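Long-range contact in AP endonuclease, family 2 (Brucella melitensis biovar Abortus, PDB 3NGF), which probably isomerises hydroxypyruvate, as a manganese-binding TIM-barrel enzyme of the hyi family: residues L196-F207 against Y230-Y240. Sequence-based numbering, arbitrary orientation.
Sequences LTRLIEKMNGAF and YLFSVLESVGY
Helix 196-202 and the 230-237 part of helix 228-237 run nearly parallel, with axes 10.2 Å apart at closest and crossing at -20°. Thr197 lies level with Val234, and Asn204 with Val238. Gly239, with positive phi, follows the second helix in a Schellman motif, while Met203 to Ala206 form a type II turn that leads into Phe207. Ile200 is central to the packing. Its CG2 branch, anti to the backbone N, meets Val234 CG1 at 3.9 Å and also touches Leu235 and Val238. Toward the helix starts, Leu196 CD1 lies 4.1 Å from Leu231 CD1. Thr197 OG1 sits in the plane of the Tyr230 ring, at its edge, 3.2 Å from CE2. On the outer side, Glu201 lays its CG methylene 4.1 Å from Val238 CG1, and its extended chain carries OE1 to a salt bridge with Arg198 NH1. At the start of strand 207-212, Phe207 CE2 comes within 3.9 Å of Leu235 CD2. The Phe207 and Tyr240 rings are inclined by 30° and slid apart, with little overlap. Tyr240 OH is hydrogen-bonded to Trp243 O. Ile200 and Phe207 also touch Leu184 of strand 180-185, and Leu235 touches Val210 of strand 207-212. This is the packing of successive outer helices against the parallel strands of a TIM barrel.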
loop_
_atom_site.group_PDB
_atom_site.type_symbol
_atom_site.label_atom_id
_atom_site.label_comp_id
_atom_site.label_asym_id
_atom_site.label_seq_id
_atom_site.Cartn_x
_atom_site.Cartn_y
_atom_site.Cartn_z
ATOM N N LEU A 196 -12.701 -11.436 8.418
ATOM C CA LEU A 196 -11.521 -10.585 8.598
ATOM C C LEU A 196 -10.821 -10.738 9.937
ATOM O O LEU A 196 -9.593 -10.677 9.984
ATOM C CB LEU A 196 -11.876 -9.119 8.370
ATOM C CG LEU A 196 -12.475 -8.731 7.020
ATOM C CD1 LEU A 196 -12.725 -7.219 6.991
ATOM C CD2 LEU A 196 -11.635 -9.158 5.813
ATOM N N THR A 197 -11.564 -10.950 11.022
ATOM C CA THR A 197 -10.940 -11.114 12.341
ATOM C C THR A 197 -10.043 -12.339 12.379
ATOM O O THR A 197 -8.847 -12.261 12.746
ATOM C CB THR A 197 -11.968 -11.182 13.457
ATOM O OG1 THR A 197 -12.727 -9.976 13.447
ATOM C CG2 THR A 197 -11.287 -11.348 14.831
ATOM N N ARG A 198 -10.596 -13.450 11.916
ATOM C CA ARG A 198 -9.853 -14.707 11.861
ATOM C C ARG A 198 -8.767 -14.689 10.795
ATOM O O ARG A 198 -7.696 -15.289 10.980
ATOM C CB ARG A 198 -10.838 -15.879 11.692
ATOM C CG ARG A 198 -11.740 -16.054 12.907
ATOM C CD ARG A 198 -10.992 -16.524 14.145
ATOM N NE ARG A 198 -11.948 -16.822 15.212
ATOM C CZ ARG A 198 -12.187 -16.069 16.278
ATOM N NH1 ARG A 198 -11.494 -14.961 16.520
ATOM N NH2 ARG A 198 -13.126 -16.455 17.136
ATOM N N LEU A 199 -8.982 -13.915 9.726
ATOM C CA LEU A 199 -7.963 -13.757 8.701
ATOM C C LEU A 199 -6.736 -13.005 9.257
ATOM O O LEU A 199 -5.591 -13.437 9.066
ATOM C CB LEU A 199 -8.514 -12.970 7.532
ATOM C CG LEU A 199 -7.647 -12.780 6.304
ATOM C CD1 LEU A 199 -7.262 -14.122 5.693
ATOM C CD2 LEU A 199 -8.372 -11.870 5.242
ATOM N N ILE A 200 -6.999 -11.880 9.930
ATOM C CA ILE A 200 -5.947 -11.071 10.572
ATOM C C ILE A 200 -5.150 -11.913 11.533
ATOM O O ILE A 200 -3.904 -11.859 11.533
ATOM C CB ILE A 200 -6.518 -9.814 11.303
ATOM C CG1 ILE A 200 -7.072 -8.824 10.266
ATOM C CG2 ILE A 200 -5.437 -9.165 12.178
ATOM C CD1 ILE A 200 -7.876 -7.635 10.850
ATOM N N GLU A 201 -5.863 -12.723 12.309
ATOM C CA GLU A 201 -5.247 -13.633 13.260
ATOM C C GLU A 201 -4.370 -14.700 12.593
ATOM O O GLU A 201 -3.242 -14.977 13.084
ATOM C CB GLU A 201 -6.325 -14.239 14.168
ATOM C CG GLU A 201 -6.868 -13.191 15.168
ATOM C CD GLU A 201 -8.096 -13.628 15.919
ATOM O OE1 GLU A 201 -8.695 -14.643 15.551
ATOM O OE2 GLU A 201 -8.463 -12.945 16.904
ATOM N N LYS A 202 -4.839 -15.256 11.472
ATOM C CA LYS A 202 -4.052 -16.228 10.696
ATOM C C LYS A 202 -2.823 -15.557 10.075
ATOM O O LYS A 202 -1.759 -16.172 9.967
ATOM C CB LYS A 202 -4.876 -16.846 9.555
ATOM C CG LYS A 202 -6.043 -17.701 9.950
ATOM C CD LYS A 202 -7.109 -17.738 8.802
ATOM C CE LYS A 202 -8.096 -18.870 8.958
ATOM N NZ LYS A 202 -9.076 -18.962 7.815
ATOM N N MET A 203 -2.970 -14.292 9.674
ATOM C CA MET A 203 -1.912 -13.571 8.958
ATOM C C MET A 203 -0.944 -12.868 9.903
ATOM O O MET A 203 -0.053 -12.153 9.452
ATOM C CB MET A 203 -2.517 -12.542 8.003
ATOM C CG MET A 203 -3.251 -13.141 6.781
ATOM S SD MET A 203 -4.065 -11.906 5.756
ATOM C CE MET A 203 -2.604 -11.123 4.995
ATOM N N ASN A 204 -1.127 -13.046 11.210
ATOM C CA ASN A 204 -0.381 -12.242 12.165
ATOM C C ASN A 204 1.106 -12.470 11.953
ATOM O O ASN A 204 1.550 -13.609 11.809
ATOM C CB ASN A 204 -0.768 -12.572 13.580
ATOM C CG ASN A 204 -0.100 -11.652 14.596
ATOM O OD1 ASN A 204 0.167 -10.464 14.316
ATOM N ND2 ASN A 204 0.167 -12.193 15.779
ATOM N N GLY A 205 1.851 -11.374 11.892
ATOM C CA GLY A 205 3.295 -11.423 11.602
ATOM C C GLY A 205 3.648 -11.517 10.118
ATOM O O GLY A 205 4.841 -11.557 9.779
ATOM N N ALA A 206 2.650 -11.546 9.229
ATOM C CA ALA A 206 2.895 -11.665 7.765
ATOM C C ALA A 206 2.421 -10.452 6.954
ATOM O O ALA A 206 2.591 -10.423 5.743
ATOM C CB ALA A 206 2.248 -12.933 7.219
ATOM N N PHE A 207 1.840 -9.448 7.606
ATOM C CA PHE A 207 1.504 -8.198 6.934
ATOM C C PHE A 207 2.223 -7.036 7.593
ATOM O O PHE A 207 2.272 -6.960 8.817
ATOM C CB PHE A 207 -0.032 -7.964 6.852
ATOM C CG PHE A 207 -0.720 -7.899 8.176
ATOM C CD1 PHE A 207 -1.152 -9.058 8.815
ATOM C CD2 PHE A 207 -0.986 -6.674 8.776
ATOM C CE1 PHE A 207 -1.785 -9.001 10.056
ATOM C CE2 PHE A 207 -1.619 -6.616 10.012
ATOM C CZ PHE A 207 -2.017 -7.784 10.649
ATOM N N TYR A 230 -13.921 -1.889 15.706
ATOM C CA TYR A 230 -13.663 -3.244 16.162
ATOM C C TYR A 230 -12.400 -3.780 15.529
ATOM O O TYR A 230 -11.567 -4.403 16.212
ATOM C CB TYR A 230 -14.813 -4.187 15.818
ATOM C CG TYR A 230 -14.506 -5.621 16.193
ATOM C CD1 TYR A 230 -14.559 -6.024 17.507
ATOM C CD2 TYR A 230 -14.137 -6.565 15.228
ATOM C CE1 TYR A 230 -14.291 -7.315 17.857
ATOM C CE2 TYR A 230 -13.852 -7.874 15.584
ATOM C CZ TYR A 230 -13.924 -8.241 16.886
ATOM O OH TYR A 230 -13.673 -9.547 17.287
ATOM N N LEU A 231 -12.262 -3.546 14.223
ATOM C CA LEU A 231 -11.114 -4.060 13.478
ATOM C C LEU A 231 -9.824 -3.387 13.985
ATOM O O LEU A 231 -8.790 -4.035 14.077
ATOM C CB LEU A 231 -11.322 -3.847 11.972
ATOM C CG LEU A 231 -12.370 -4.764 11.317
ATOM C CD1 LEU A 231 -12.663 -4.286 9.885
ATOM C CD2 LEU A 231 -11.926 -6.224 11.305
ATOM N N PHE A 232 -9.882 -2.097 14.327
ATOM C CA PHE A 232 -8.718 -1.442 14.968
ATOM C C PHE A 232 -8.324 -2.162 16.252
ATOM O O PHE A 232 -7.134 -2.306 16.547
ATOM C CB PHE A 232 -8.967 0.040 15.294
ATOM C CG PHE A 232 -9.341 0.894 14.113
ATOM C CD1 PHE A 232 -9.004 0.545 12.809
ATOM C CD2 PHE A 232 -10.034 2.077 14.318
ATOM C CE1 PHE A 232 -9.379 1.337 11.758
ATOM C CE2 PHE A 232 -10.407 2.877 13.260
ATOM C CZ PHE A 232 -10.074 2.510 11.981
ATOM N N SER A 233 -9.314 -2.651 17.000
ATOM C CA SER A 233 -9.046 -3.314 18.277
ATOM C C SER A 233 -8.415 -4.683 18.019
ATOM O O SER A 233 -7.556 -5.123 18.799
ATOM C CB SER A 233 -10.308 -3.415 19.161
ATOM O OG SER A 233 -11.183 -4.437 18.713
ATOM N N VAL A 234 -8.767 -5.297 16.887
ATOM C CA VAL A 234 -8.185 -6.587 16.487
ATOM C C VAL A 234 -6.698 -6.388 16.154
ATOM O O VAL A 234 -5.845 -7.171 16.600
ATOM C CB VAL A 234 -8.941 -7.230 15.289
ATOM C CG1 VAL A 234 -8.274 -8.521 14.825
ATOM C CG2 VAL A 234 -10.449 -7.508 15.653
ATOM N N LEU A 235 -6.394 -5.342 15.385
ATOM C CA LEU A 235 -5.011 -5.060 14.996
ATOM C C LEU A 235 -4.162 -4.894 16.243
ATOM O O LEU A 235 -3.020 -5.401 16.314
ATOM C CB LEU A 235 -4.938 -3.806 14.123
ATOM C CG LEU A 235 -5.508 -4.002 12.715
ATOM C CD1 LEU A 235 -5.572 -2.689 11.934
ATOM C CD2 LEU A 235 -4.683 -5.054 11.926
ATOM N N GLU A 236 -4.709 -4.186 17.226
ATOM C CA GLU A 236 -3.988 -3.942 18.495
ATOM C C GLU A 236 -3.765 -5.223 19.280
ATOM O O GLU A 236 -2.664 -5.440 19.822
ATOM C CB GLU A 236 -4.736 -2.928 19.359
ATOM C CG GLU A 236 -4.663 -1.504 18.835
ATOM C CD GLU A 236 -3.251 -0.920 18.863
ATOM O OE1 GLU A 236 -2.560 -1.039 19.903
ATOM O OE2 GLU A 236 -2.841 -0.340 17.829
ATOM N N SER A 237 -4.798 -6.066 19.307
ATOM C CA SER A 237 -4.786 -7.364 20.001
ATOM C C SER A 237 -3.717 -8.310 19.470
ATOM O O SER A 237 -3.067 -9.001 20.264
ATOM C CB SER A 237 -6.183 -8.053 19.973
ATOM O OG SER A 237 -6.406 -8.780 18.749
ATOM N N VAL A 238 -3.494 -8.311 18.146
ATOM C CA VAL A 238 -2.468 -9.167 17.566
ATOM C C VAL A 238 -1.062 -8.561 17.641
ATOM O O VAL A 238 -0.101 -9.209 17.258
ATOM C CB VAL A 238 -2.787 -9.563 16.103
ATOM C CG1 VAL A 238 -4.155 -10.286 16.041
ATOM C CG2 VAL A 238 -2.759 -8.348 15.174
ATOM N N GLY A 239 -0.941 -7.335 18.141
ATOM C CA GLY A 239 0.361 -6.697 18.294
ATOM C C GLY A 239 0.849 -5.994 17.045
ATOM O O GLY A 239 2.046 -5.799 16.881
ATOM N N TYR A 240 -0.068 -5.565 16.176
ATOM C CA TYR A 240 0.327 -4.805 14.995
ATOM C C TYR A 240 0.738 -3.402 15.402
ATOM O O TYR A 240 -0.019 -2.722 16.081
ATOM C CB TYR A 240 -0.813 -4.728 13.977
ATOM C CG TYR A 240 -0.438 -3.966 12.737
ATOM C CD1 TYR A 240 0.504 -4.475 11.841
ATOM C CD2 TYR A 240 -1.002 -2.740 12.458
ATOM C CE1 TYR A 240 0.864 -3.771 10.711
ATOM C CE2 TYR A 240 -0.628 -2.011 11.329
ATOM C CZ TYR A 240 0.287 -2.540 10.459
ATOM O OH TYR A 240 0.611 -1.831 9.342
#